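Local coordinates for protein nicotinate phosphoribosyltransferase (Saccharomyces cerevisiae, PDB 1VLP) that catalyses the ATP-dependent formation of nicotinate ribonucleotide from nicotinate and phosphoribosyl diphosphate, the first step of NAD synthesis from nicotinic acid, at residues T49-Q54 with P385-I390; S53-N58 with E153-F158; Q171-A176 with I207-N212; I161-E166 with N371-K376. All blocks are in the same frame, centred on the assembly; numbering follows the deposited sequence.

Contacts 1 and 2 start from the same part of the chain, the end of strand 43-50 and the loop after it, and their centres lie about 10 Å apart; Leu386 of contact 1 packs on Leu55, Phe57 and Tyr155 of contact 2. Contact 4 adjoins both: it touches contact 2 through Trp163 and Phe156, and contact 1 through Asn371 and Pro385. Contact 3, its centre about 19 Å from that of contact 4, is tied to it by the salt bridge from Lys175 to Asp372. Thr367, inferred to bind phosphoribosyl diphosphate, has its side chain about 4 Å from that of Pro385 and about 8 Å from that of Phe373, so contacts 1 and 4 border the probable active site.

Contact 1. Residues T49-Q54 with P385-I390; sequences TNRSSQ and PLNIVI
Thr49 and Val389 form an antiparallel hydrogen-bonded pair, Thr49 N to Val389 O at 2.9 Å and Val389 N to Thr49 O at 3.0 Å, and the neighbouring Asn50 and Ile388 form a non-hydrogen-bonded pair. Beyond them the strand pairing gives way to a turn, where Asn387 O accepts a bond from Arg51 N at 2.8 Å and a weak one from Ser52 N. In the Ser52 conformer described, OG also accepts from Asn387 N, but the same OG lies implausibly close to Asn387 CB and a second conformer exists, so this bond is doubtful. Arg51 reaches back over the strand, its chain extended from CG to NE, and lays its guanidinium on Val389: CG1 sits 3.7 Å above the plane, over the centre. The amide of Asn387, with CG anti to the backbone N (chi1 -177°), stands beside the aliphatic part of Arg51, OD1 lying 3.4 Å from Arg51 CD and ND2 3.6 Å from Arg51 CB, its plane perpendicular to the guanidinium. Replacing Asn387 with an alanine would probably strip this cover from Arg51 CB and CD and let the arginine chain turn more freely, while the backbone bonds could persist. On the other face of the sheet Asn50 OD1 comes to 3.7 Å from Ile388 CG2, and the Leu386 side chain crosses Asn50 at about a right angle, its CD1 against the amide. That face rests on helix 144-159, where Ile388 meets Leu148 and Ile151, whereas Val389 touches Arg193; the pairing thus brings strand 388-395, from late in the chain, alongside strand 43-50 in the five-stranded antiparallel sheet.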
# COMPACT_ATOMS: atom_id res chain seq x y z
N THR A 49 0.35 -12.09 8.47
CA THR A 49 0.28 -12.01 9.90
C THR A 49 -1.00 -11.29 10.29
O THR A 49 -1.38 -10.29 9.68
CB THR A 49 1.50 -11.24 10.50
OG1 THR A 49 2.70 -11.86 10.07
CG2 THR A 49 1.42 -11.28 12.03
N ASN A 50 -1.70 -11.90 11.22
CA ASN A 50 -2.88 -11.30 11.82
C ASN A 50 -2.49 -10.68 13.15
O ASN A 50 -2.29 -11.39 14.15
CB ASN A 50 -3.98 -12.34 12.02
CG ASN A 50 -5.26 -11.74 12.62
OD1 ASN A 50 -5.33 -10.53 12.85
ND2 ASN A 50 -6.27 -12.60 12.93
N ARG A 51 -2.30 -9.37 13.15
CA ARG A 51 -1.91 -8.66 14.40
C ARG A 51 -3.09 -8.58 15.40
O ARG A 51 -2.86 -8.48 16.61
CB ARG A 51 -1.41 -7.26 14.09
CG ARG A 51 -0.17 -7.28 13.18
CD ARG A 51 0.11 -5.94 12.54
NE ARG A 51 1.44 -5.97 11.94
CZ ARG A 51 1.98 -4.97 11.27
NH1 ARG A 51 1.28 -3.86 11.07
NH2 ARG A 51 3.20 -5.12 10.75
N SER A 52 -4.31 -8.67 14.88
CA SER A 52 -5.50 -8.76 15.71
C SER A 52 -5.81 -10.24 16.05
O SER A 52 -6.78 -10.80 15.61
CB SER A 52 -6.74 -8.29 14.93
OG SER A 52 -6.66 -7.05 14.26
N SER A 53 -4.95 -10.88 16.84
CA SER A 53 -4.99 -12.36 16.96
C SER A 53 -6.17 -12.90 17.76
O SER A 53 -6.44 -14.11 17.77
CB SER A 53 -3.68 -12.92 17.51
OG SER A 53 -3.36 -12.34 18.74
N GLN A 54 -6.89 -12.02 18.43
CA GLN A 54 -8.14 -12.47 19.04
C GLN A 54 -9.30 -12.56 18.03
O GLN A 54 -10.38 -13.05 18.37
CB GLN A 54 -8.55 -11.56 20.18
CG GLN A 54 -7.66 -11.67 21.44
CD GLN A 54 -7.67 -13.06 22.09
OE1 GLN A 54 -8.71 -13.57 22.53
NE2 GLN A 54 -6.50 -13.68 22.15
N PRO A 385 -11.88 -3.20 12.54
CA PRO A 385 -11.24 -3.88 11.38
C PRO A 385 -10.29 -5.00 11.75
O PRO A 385 -9.78 -5.07 12.89
CB PRO A 385 -10.41 -2.77 10.71
CG PRO A 385 -10.98 -1.53 11.16
CD PRO A 385 -11.41 -1.82 12.60
N LEU A 386 -10.06 -5.88 10.80
CA LEU A 386 -9.05 -6.92 10.93
C LEU A 386 -7.72 -6.28 10.61
O LEU A 386 -7.57 -5.71 9.52
CB LEU A 386 -9.40 -8.02 9.92
CG LEU A 386 -8.69 -9.34 9.99
CD1 LEU A 386 -8.96 -10.03 11.34
CD2 LEU A 386 -9.18 -10.20 8.81
N ASN A 387 -6.76 -6.35 11.54
CA ASN A 387 -5.41 -5.77 11.40
C ASN A 387 -4.47 -6.86 10.86
O ASN A 387 -3.73 -7.49 11.64
CB ASN A 387 -4.91 -5.28 12.74
CG ASN A 387 -3.51 -4.57 12.69
OD1 ASN A 387 -2.86 -4.48 11.64
ND2 ASN A 387 -3.06 -4.10 13.85
N ILE A 388 -4.53 -7.04 9.55
CA ILE A 388 -3.72 -8.05 8.85
C ILE A 388 -2.73 -7.40 7.88
O ILE A 388 -2.98 -6.33 7.29
CB ILE A 388 -4.58 -9.08 8.10
CG1 ILE A 388 -5.64 -8.35 7.23
CG2 ILE A 388 -5.24 -10.02 9.15
CD1 ILE A 388 -6.43 -9.20 6.29
N VAL A 389 -1.61 -8.09 7.69
CA VAL A 389 -0.58 -7.68 6.74
C VAL A 389 -0.03 -8.89 6.01
O VAL A 389 -0.21 -10.00 6.49
CB VAL A 389 0.57 -6.96 7.41
CG1 VAL A 389 0.07 -5.71 8.11
CG2 VAL A 389 1.32 -7.85 8.36
N ILE A 390 0.54 -8.66 4.84
CA ILE A 390 1.27 -9.70 4.09
C ILE A 390 2.58 -9.00 3.74
O ILE A 390 2.60 -8.04 3.00
CB ILE A 390 0.50 -10.22 2.85
CG1 ILE A 390 -0.64 -11.09 3.28
CG2 ILE A 390 1.43 -11.01 1.92
CD1 ILE A 390 -1.57 -11.49 2.16

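Contact 2. Residues S53-N58 with E153-F158; sequences SQLTFN and EAYFKF
Tyr155 of helix 144-159 packs on Leu55, Thr56 and Phe57 in the loop that leads from strand 43-50 to the N-cap of helix 59-71, so that a helix lying on the antiparallel sheet is joined to the connection between a strand and the next helix. A chi1 of -176° points the tyrosine ring away from its own N and brings its CD1-CE1 edge against the loop. At CD1 this edge meets the face of Phe57, offset toward the rim, in a T-shaped pair with centroids 5.5 Å apart and planes at 74°. Nearer the hydroxyl, Tyr155 CE1 lies 3.2 Å from Thr56 O, which sits at the ring edge near its plane. Leu55 closes round the phenol end, where its CD2 is 3.5 Å from Tyr155 OH. The hydroxyl is hydrogen-bonded at 2.8 Å to a water lying in the plane of the ring, and the same water accepts from Thr56 N at 3.0 Å; a buried phenol and a loop amide therefore share one partner. Farther along, Asn58 ND2 donates to Phe158 O at 3.1 Å. The line is nearly straight at the hydrogen and lies close to the amide plane of Asn58, but it meets the carbonyl from above its plane. Asn58 OD1 meanwhile accepts from Ala61 N. One amide thus uses its oxygen on the first turn of helix 59-71 and its nitrogen on a carbonyl near the end of helix 144-159, an asparagine N-cap that also ties two helices together.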
# COMPACT_ATOMS: atom_id res chain seq x y z
N SER A 53 -4.95 -10.88 16.84
CA SER A 53 -4.99 -12.36 16.96
C SER A 53 -6.17 -12.90 17.76
O SER A 53 -6.44 -14.11 17.77
CB SER A 53 -3.68 -12.92 17.51
OG SER A 53 -3.36 -12.34 18.74
N GLN A 54 -6.89 -12.02 18.43
CA GLN A 54 -8.14 -12.47 19.04
C GLN A 54 -9.30 -12.56 18.03
O GLN A 54 -10.38 -13.05 18.37
CB GLN A 54 -8.55 -11.56 20.18
CG GLN A 54 -7.66 -11.67 21.44
CD GLN A 54 -7.67 -13.06 22.09
OE1 GLN A 54 -8.71 -13.57 22.53
NE2 GLN A 54 -6.50 -13.68 22.15
N LEU A 55 -9.10 -12.05 16.82
CA LEU A 55 -10.08 -12.16 15.76
C LEU A 55 -9.75 -13.42 14.95
O LEU A 55 -8.64 -13.57 14.44
CB LEU A 55 -10.06 -10.95 14.85
CG LEU A 55 -10.38 -9.57 15.49
CD1 LEU A 55 -10.63 -8.49 14.45
CD2 LEU A 55 -11.53 -9.65 16.51
N THR A 56 -10.73 -14.31 14.81
CA THR A 56 -10.50 -15.64 14.30
C THR A 56 -11.47 -15.99 13.16
O THR A 56 -12.45 -15.30 12.96
CB THR A 56 -10.68 -16.71 15.40
OG1 THR A 56 -12.06 -16.85 15.81
CG2 THR A 56 -9.80 -16.38 16.58
N PHE A 57 -11.15 -17.08 12.48
CA PHE A 57 -11.92 -17.52 11.33
C PHE A 57 -12.70 -18.81 11.57
O PHE A 57 -12.40 -19.60 12.46
CB PHE A 57 -10.96 -17.70 10.14
CG PHE A 57 -10.48 -16.38 9.58
CD1 PHE A 57 -9.42 -15.70 10.17
CD2 PHE A 57 -11.18 -15.78 8.53
CE1 PHE A 57 -9.03 -14.44 9.66
CE2 PHE A 57 -10.80 -14.58 8.04
CZ PHE A 57 -9.69 -13.89 8.62
N ASN A 58 -13.68 -19.01 10.70
CA ASN A 58 -14.47 -20.24 10.71
C ASN A 58 -14.29 -21.01 9.42
O ASN A 58 -13.66 -20.52 8.46
CB ASN A 58 -15.95 -19.95 11.02
CG ASN A 58 -16.60 -18.96 10.10
OD1 ASN A 58 -16.27 -18.80 8.93
ND2 ASN A 58 -17.58 -18.24 10.66
N GLU A 153 -12.65 -9.11 3.41
CA GLU A 153 -14.02 -9.35 2.94
C GLU A 153 -14.63 -10.65 3.52
O GLU A 153 -15.75 -10.63 3.98
CB GLU A 153 -14.09 -9.28 1.42
CG GLU A 153 -15.49 -9.53 0.91
CD GLU A 153 -15.86 -8.77 -0.36
OE1 GLU A 153 -15.10 -7.92 -0.87
OE2 GLU A 153 -16.98 -9.03 -0.84
N ALA A 154 -13.86 -11.73 3.53
CA ALA A 154 -14.25 -13.04 4.12
C ALA A 154 -14.66 -12.89 5.59
O ALA A 154 -15.71 -13.36 6.00
CB ALA A 154 -13.12 -14.04 3.99
N TYR A 155 -13.82 -12.18 6.35
CA TYR A 155 -14.02 -12.02 7.78
C TYR A 155 -15.37 -11.33 8.02
O TYR A 155 -16.19 -11.79 8.84
CB TYR A 155 -12.84 -11.24 8.44
CG TYR A 155 -13.00 -11.16 9.92
CD1 TYR A 155 -12.61 -12.26 10.76
CD2 TYR A 155 -13.61 -10.06 10.52
CE1 TYR A 155 -12.80 -12.23 12.14
CE2 TYR A 155 -13.84 -10.04 11.90
CZ TYR A 155 -13.43 -11.14 12.70
OH TYR A 155 -13.65 -11.10 14.09
N PHE A 156 -15.65 -10.24 7.28
CA PHE A 156 -16.89 -9.47 7.48
C PHE A 156 -18.12 -10.03 6.81
O PHE A 156 -19.20 -9.59 7.09
CB PHE A 156 -16.66 -8.00 7.19
CG PHE A 156 -15.76 -7.37 8.21
CD1 PHE A 156 -16.24 -7.16 9.51
CD2 PHE A 156 -14.43 -7.11 7.93
CE1 PHE A 156 -15.41 -6.62 10.51
CE2 PHE A 156 -13.61 -6.57 8.91
CZ PHE A 156 -14.10 -6.33 10.18
N LYS A 157 -17.91 -10.99 5.93
CA LYS A 157 -19.00 -11.74 5.29
C LYS A 157 -19.46 -12.92 6.12
O LYS A 157 -20.67 -13.22 6.18
CB LYS A 157 -18.50 -12.21 3.91
CG LYS A 157 -19.54 -12.59 2.91
CD LYS A 157 -18.86 -12.97 1.54
CE LYS A 157 -19.90 -13.26 0.46
NZ LYS A 157 -20.69 -12.04 0.08
N PHE A 158 -18.51 -13.67 6.68
CA PHE A 158 -18.76 -14.96 7.34
C PHE A 158 -18.58 -14.96 8.86
O PHE A 158 -19.19 -15.80 9.54
CB PHE A 158 -17.89 -16.05 6.71
CG PHE A 158 -18.18 -16.23 5.27
CD1 PHE A 158 -19.43 -16.73 4.86
CD2 PHE A 158 -17.27 -15.82 4.31
CE1 PHE A 158 -19.75 -16.84 3.50
CE2 PHE A 158 -17.56 -15.94 2.94
CZ PHE A 158 -18.80 -16.46 2.54
O HOH W 1 -13.39 -13.39 15.72

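Contact 3. Residues Q171-A176 with I207-N212; sequences QAEKKA and IMKAVN
Glu173 of helix 168-181 lies across Lys209 and Ala210 of helix 197-213, the helix of a beta-alpha-beta crossover between the neighbouring parallel strands 186-188 and 222-225 in the part of the chain related to TIM barrels. The axes of segments 171-176 and 207-212 approach to 7.7 Å and cross at -45°. From CB the extended glutamate chain (chi1 -175°) reaches across to helix 197-213, and its carboxylate lies over the Lys209 methylenes at the rim. On the way Glu173 CG passes Ala210 at 3.9 Å from its N and 4.0 Å from its CB. CD then rests on the lysine methylenes, 3.5 Å from Lys209 CD. At the tip the carboxylate covers the same chain with both oxygens: OE1 is 3.4 Å from Lys209 CD, and OE2 is 3.3 Å from Lys209 CG. The charged ends do not meet, since Lys209 bends at its last torsion and NZ stays 4.7 Å from Glu173 OE2; the attraction is at most a long-range one. Glu177 brings a second carboxylate close to OE2, which would probably raise the pKa of one of the pair; the Lys209 charge may partly offset this. With an alanine here, the Lys209 methylenes would probably lose their cover and the lysine would be left to turn without a nearby negative mate from this residue. Beneath this rim two alanines and Ile207 make the apolar contact. Ile207, which also packs on Leu222 and Phe369, presents its CA and CG1 to the methyl of Ala176, and Ala176 CB touches Ala210 CB at 3.5 Å.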
# COMPACT_ATOMS: atom_id res chain seq x y z
N GLN A 171 -21.07 9.28 4.89
CA GLN A 171 -19.94 9.45 5.81
C GLN A 171 -18.63 9.81 5.06
O GLN A 171 -17.86 10.69 5.48
CB GLN A 171 -19.79 8.17 6.63
CG GLN A 171 -18.62 8.16 7.52
CD GLN A 171 -18.60 6.94 8.42
OE1 GLN A 171 -19.14 6.97 9.53
NE2 GLN A 171 -18.05 5.86 7.93
N ALA A 172 -18.41 9.11 3.95
CA ALA A 172 -17.27 9.42 3.10
C ALA A 172 -17.38 10.82 2.50
O ALA A 172 -16.38 11.56 2.43
CB ALA A 172 -17.10 8.38 2.01
N GLU A 173 -18.56 11.16 2.02
CA GLU A 173 -18.84 12.48 1.46
C GLU A 173 -18.52 13.61 2.45
O GLU A 173 -17.83 14.59 2.10
CB GLU A 173 -20.28 12.57 1.01
CG GLU A 173 -20.59 13.87 0.32
CD GLU A 173 -22.08 14.10 0.07
OE1 GLU A 173 -22.94 13.33 0.55
OE2 GLU A 173 -22.40 15.09 -0.61
N LYS A 174 -18.96 13.44 3.68
CA LYS A 174 -18.69 14.42 4.75
C LYS A 174 -17.21 14.57 5.02
O LYS A 174 -16.74 15.69 5.20
CB LYS A 174 -19.44 14.05 6.04
CG LYS A 174 -19.08 14.93 7.20
CD LYS A 174 -20.01 14.77 8.37
CE LYS A 174 -19.67 15.72 9.53
NZ LYS A 174 -20.40 15.18 10.74
N LYS A 175 -16.47 13.45 5.05
CA LYS A 175 -15.03 13.49 5.24
C LYS A 175 -14.38 14.28 4.11
O LYS A 175 -13.63 15.21 4.35
CB LYS A 175 -14.43 12.10 5.31
CG LYS A 175 -14.90 11.35 6.56
CD LYS A 175 -14.33 9.95 6.57
CE LYS A 175 -14.85 9.14 7.72
NZ LYS A 175 -14.39 7.70 7.61
N ALA A 176 -14.72 13.92 2.88
CA ALA A 176 -14.17 14.57 1.72
C ALA A 176 -14.46 16.09 1.75
O ALA A 176 -13.58 16.89 1.49
CB ALA A 176 -14.69 13.94 0.49
N ILE A 207 -17.02 10.35 -2.08
CA ILE A 207 -15.92 11.28 -2.41
C ILE A 207 -16.31 12.03 -3.69
O ILE A 207 -16.25 13.26 -3.73
CB ILE A 207 -14.56 10.54 -2.54
CG1 ILE A 207 -14.07 10.03 -1.15
CG2 ILE A 207 -13.48 11.47 -3.20
CD1 ILE A 207 -12.96 9.01 -1.20
N MSE A 208 -16.73 11.31 -4.72
CA MSE A 208 -17.03 11.97 -5.99
C MSE A 208 -18.25 12.89 -5.81
O MSE A 208 -18.32 13.92 -6.44
CB MSE A 208 -17.32 10.96 -7.09
CG MSE A 208 -16.13 10.06 -7.44
SE MSE A 208 -14.41 10.97 -7.54
CE MSE A 208 -14.80 12.14 -9.14
N LYS A 209 -19.18 12.53 -4.95
CA LYS A 209 -20.37 13.37 -4.68
C LYS A 209 -19.89 14.67 -4.06
O LYS A 209 -20.38 15.73 -4.37
CB LYS A 209 -21.38 12.68 -3.75
CG LYS A 209 -22.64 13.51 -3.55
CD LYS A 209 -23.74 12.85 -2.71
CE LYS A 209 -24.93 13.87 -2.46
NZ LYS A 209 -25.95 13.90 -3.52
N ALA A 210 -18.92 14.56 -3.15
CA ALA A 210 -18.25 15.72 -2.58
C ALA A 210 -17.52 16.59 -3.64
O ALA A 210 -17.66 17.83 -3.66
CB ALA A 210 -17.28 15.27 -1.48
N VAL A 211 -16.72 15.96 -4.49
CA VAL A 211 -16.03 16.68 -5.55
C VAL A 211 -17.04 17.51 -6.38
O VAL A 211 -16.84 18.70 -6.64
CB VAL A 211 -15.26 15.72 -6.46
CG1 VAL A 211 -14.71 16.47 -7.67
CG2 VAL A 211 -14.10 15.03 -5.70
N ASN A 212 -18.11 16.85 -6.80
CA ASN A 212 -19.10 17.41 -7.73
C ASN A 212 -20.06 18.41 -7.14
O ASN A 212 -20.79 19.06 -7.89
CB ASN A 212 -19.80 16.27 -8.45
CG ASN A 212 -18.86 15.59 -9.44
OD1 ASN A 212 -18.07 16.27 -10.09
ND2 ASN A 212 -18.89 14.25 -9.52

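Contact 4. Residues I161-E166 with N371-K376; sequences IDWDYE and NDFRKK
Asp162 meets Lys375 and Lys376 mostly through its oxygens. Its backbone O takes a weak bond from Lys376 N at 3.4 Å and also faces the CA-H of Lys375, while a water 2.8 Å from Asp162 O leads on to Lys375 NZ. A second water, 2.9 Å from Asp162 OD2, accepts from the same ammonium, so one water bridges NZ to the carboxylate and the other to the backbone O; OD2 and NZ themselves lie beyond salt-bridge range. OD2 has a further partner in Ser377 OG. A third water accepts from Asp164 N and lies 2.7 Å from Arg374 O, to which it donates, linking the two backbones. Asp162 is the centre of an inverse gamma turn in the loop between helices 144-159 and 168-181; the segment it faces carries a short, weakly bonded strand at about 373-374 that pairs antiparallel with 382-383. Asp164 closes a turn of a different kind: OD1 accepts from Glu166 N at 3.1 Å, met from above the carboxylate plane, which makes an Asx turn. This leaves OD2 against the Lys376 chain, 3.5 Å from CD, with the ammonium slightly beyond salt-bridge range. The apolar side is built on Phe373. Its ring edge comes to 3.3 Å from Asp164 O at CE2, with the oxygen in the ring plane, and Trp163 CE3 lies 3.5 Å from the same Phe373 CE2 in an oblique ring pair. Trp163 CG lies between the backbone N and carbonyl carbon (chi1 63°), which brings the six-membered ring to Phe373, and NE1 donates to Phe156 O of helix 144-159.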
# COMPACT_ATOMS: atom_id res chain seq x y z
N ILE A 161 -20.72 -10.34 11.24
CA ILE A 161 -21.77 -9.76 10.39
C ILE A 161 -22.59 -8.69 11.10
O ILE A 161 -23.60 -8.24 10.58
CB ILE A 161 -22.74 -10.86 9.90
CG1 ILE A 161 -23.48 -11.46 11.10
CG2 ILE A 161 -21.98 -11.96 9.17
N ASP A 162 -22.11 -8.25 12.27
CA ASP A 162 -22.79 -7.19 13.03
C ASP A 162 -22.42 -5.77 12.56
O ASP A 162 -21.67 -5.05 13.22
CB ASP A 162 -22.45 -7.36 14.49
CG ASP A 162 -23.28 -6.46 15.41
OD1 ASP A 162 -24.23 -5.77 14.93
OD2 ASP A 162 -22.94 -6.42 16.59
N TRP A 163 -22.93 -5.41 11.38
CA TRP A 163 -22.60 -4.17 10.71
C TRP A 163 -23.47 -4.15 9.47
O TRP A 163 -24.00 -5.17 9.06
CB TRP A 163 -21.12 -4.11 10.32
CG TRP A 163 -20.66 -5.18 9.32
CD1 TRP A 163 -20.23 -6.43 9.62
CD2 TRP A 163 -20.60 -5.06 7.90
NE1 TRP A 163 -19.92 -7.10 8.47
CE2 TRP A 163 -20.15 -6.30 7.40
CE3 TRP A 163 -20.87 -4.01 6.99
CZ2 TRP A 163 -19.96 -6.53 6.04
CZ3 TRP A 163 -20.67 -4.23 5.65
CH2 TRP A 163 -20.22 -5.49 5.18
N ASP A 164 -23.58 -2.99 8.85
CA ASP A 164 -24.24 -2.89 7.55
C ASP A 164 -23.69 -1.66 6.80
O ASP A 164 -22.73 -1.02 7.25
CB ASP A 164 -25.77 -2.80 7.71
CG ASP A 164 -26.22 -1.56 8.47
OD1 ASP A 164 -25.54 -0.51 8.41
OD2 ASP A 164 -27.27 -1.64 9.15
N TYR A 165 -24.28 -1.37 5.65
CA TYR A 165 -23.73 -0.32 4.76
C TYR A 165 -24.40 1.03 4.91
O TYR A 165 -24.05 1.97 4.21
CB TYR A 165 -23.81 -0.75 3.30
CG TYR A 165 -22.90 -1.87 2.90
CD1 TYR A 165 -21.58 -1.63 2.60
CD2 TYR A 165 -23.38 -3.17 2.76
CE1 TYR A 165 -20.72 -2.64 2.22
CE2 TYR A 165 -22.51 -4.21 2.36
CZ TYR A 165 -21.18 -3.92 2.09
OH TYR A 165 -20.30 -4.88 1.69
N GLU A 166 -25.31 1.17 5.87
CA GLU A 166 -26.07 2.39 6.04
C GLU A 166 -25.12 3.54 6.28
O GLU A 166 -24.19 3.42 7.07
CB GLU A 166 -27.05 2.27 7.18
CG GLU A 166 -28.16 1.23 6.89
CD GLU A 166 -28.96 1.56 5.62
OE1 GLU A 166 -29.68 2.59 5.60
OE2 GLU A 166 -28.85 0.77 4.64
N ASN A 371 -12.90 1.19 5.86
CA ASN A 371 -13.24 0.33 6.98
C ASN A 371 -13.54 1.09 8.27
O ASN A 371 -12.95 0.84 9.32
CB ASN A 371 -12.19 -0.82 7.15
CG ASN A 371 -12.80 -2.09 7.69
OD1 ASN A 371 -13.80 -2.04 8.38
ND2 ASN A 371 -12.14 -3.22 7.45
N ASP A 372 -14.52 2.01 8.16
CA ASP A 372 -15.02 2.83 9.24
C ASP A 372 -16.51 2.51 9.44
O ASP A 372 -17.36 3.14 8.81
CB ASP A 372 -14.79 4.33 8.93
CG ASP A 372 -15.23 5.24 10.09
OD1 ASP A 372 -15.53 4.70 11.18
OD2 ASP A 372 -15.28 6.47 9.94
N PHE A 373 -16.79 1.51 10.28
CA PHE A 373 -18.13 0.95 10.52
C PHE A 373 -18.42 0.93 12.00
O PHE A 373 -17.50 0.77 12.85
CB PHE A 373 -18.22 -0.46 9.96
CG PHE A 373 -18.27 -0.52 8.47
CD1 PHE A 373 -17.13 -0.36 7.71
CD2 PHE A 373 -19.47 -0.73 7.82
CE1 PHE A 373 -17.19 -0.41 6.34
CE2 PHE A 373 -19.54 -0.78 6.44
CZ PHE A 373 -18.42 -0.62 5.70
N ARG A 374 -19.69 1.12 12.34
CA ARG A 374 -20.20 0.90 13.69
C ARG A 374 -20.93 -0.42 13.71
O ARG A 374 -21.25 -1.00 12.68
CB ARG A 374 -21.22 1.98 14.09
CG ARG A 374 -20.71 3.38 14.17
CD ARG A 374 -19.65 3.58 15.23
NE ARG A 374 -19.21 4.97 15.19
CZ ARG A 374 -19.89 6.01 15.69
NH1 ARG A 374 -21.05 5.82 16.30
NH2 ARG A 374 -19.41 7.24 15.59
N LYS A 375 -21.16 -0.94 14.91
CA LYS A 375 -21.92 -2.17 15.06
C LYS A 375 -23.37 -1.85 14.74
O LYS A 375 -23.85 -0.77 15.08
CB LYS A 375 -21.75 -2.77 16.47
CG LYS A 375 -20.35 -3.28 16.74
CD LYS A 375 -20.23 -4.05 18.04
CE LYS A 375 -18.84 -4.70 18.14
NZ LYS A 375 -18.65 -5.87 17.16
N LYS A 376 -24.04 -2.81 14.13
CA LYS A 376 -25.47 -2.67 13.84
C LYS A 376 -26.23 -2.80 15.17
O LYS A 376 -27.17 -2.03 15.44
CB LYS A 376 -25.94 -3.69 12.82
CG LYS A 376 -27.40 -3.50 12.49
CD LYS A 376 -27.90 -4.33 11.33
CE LYS A 376 -29.35 -3.90 10.97
NZ LYS A 376 -30.03 -3.03 12.01
O HOH W 2 -19.12 -5.65 14.30
O HOH W 3 -20.82 -8.03 17.64
O HOH W 4 -22.39 -0.79 10.28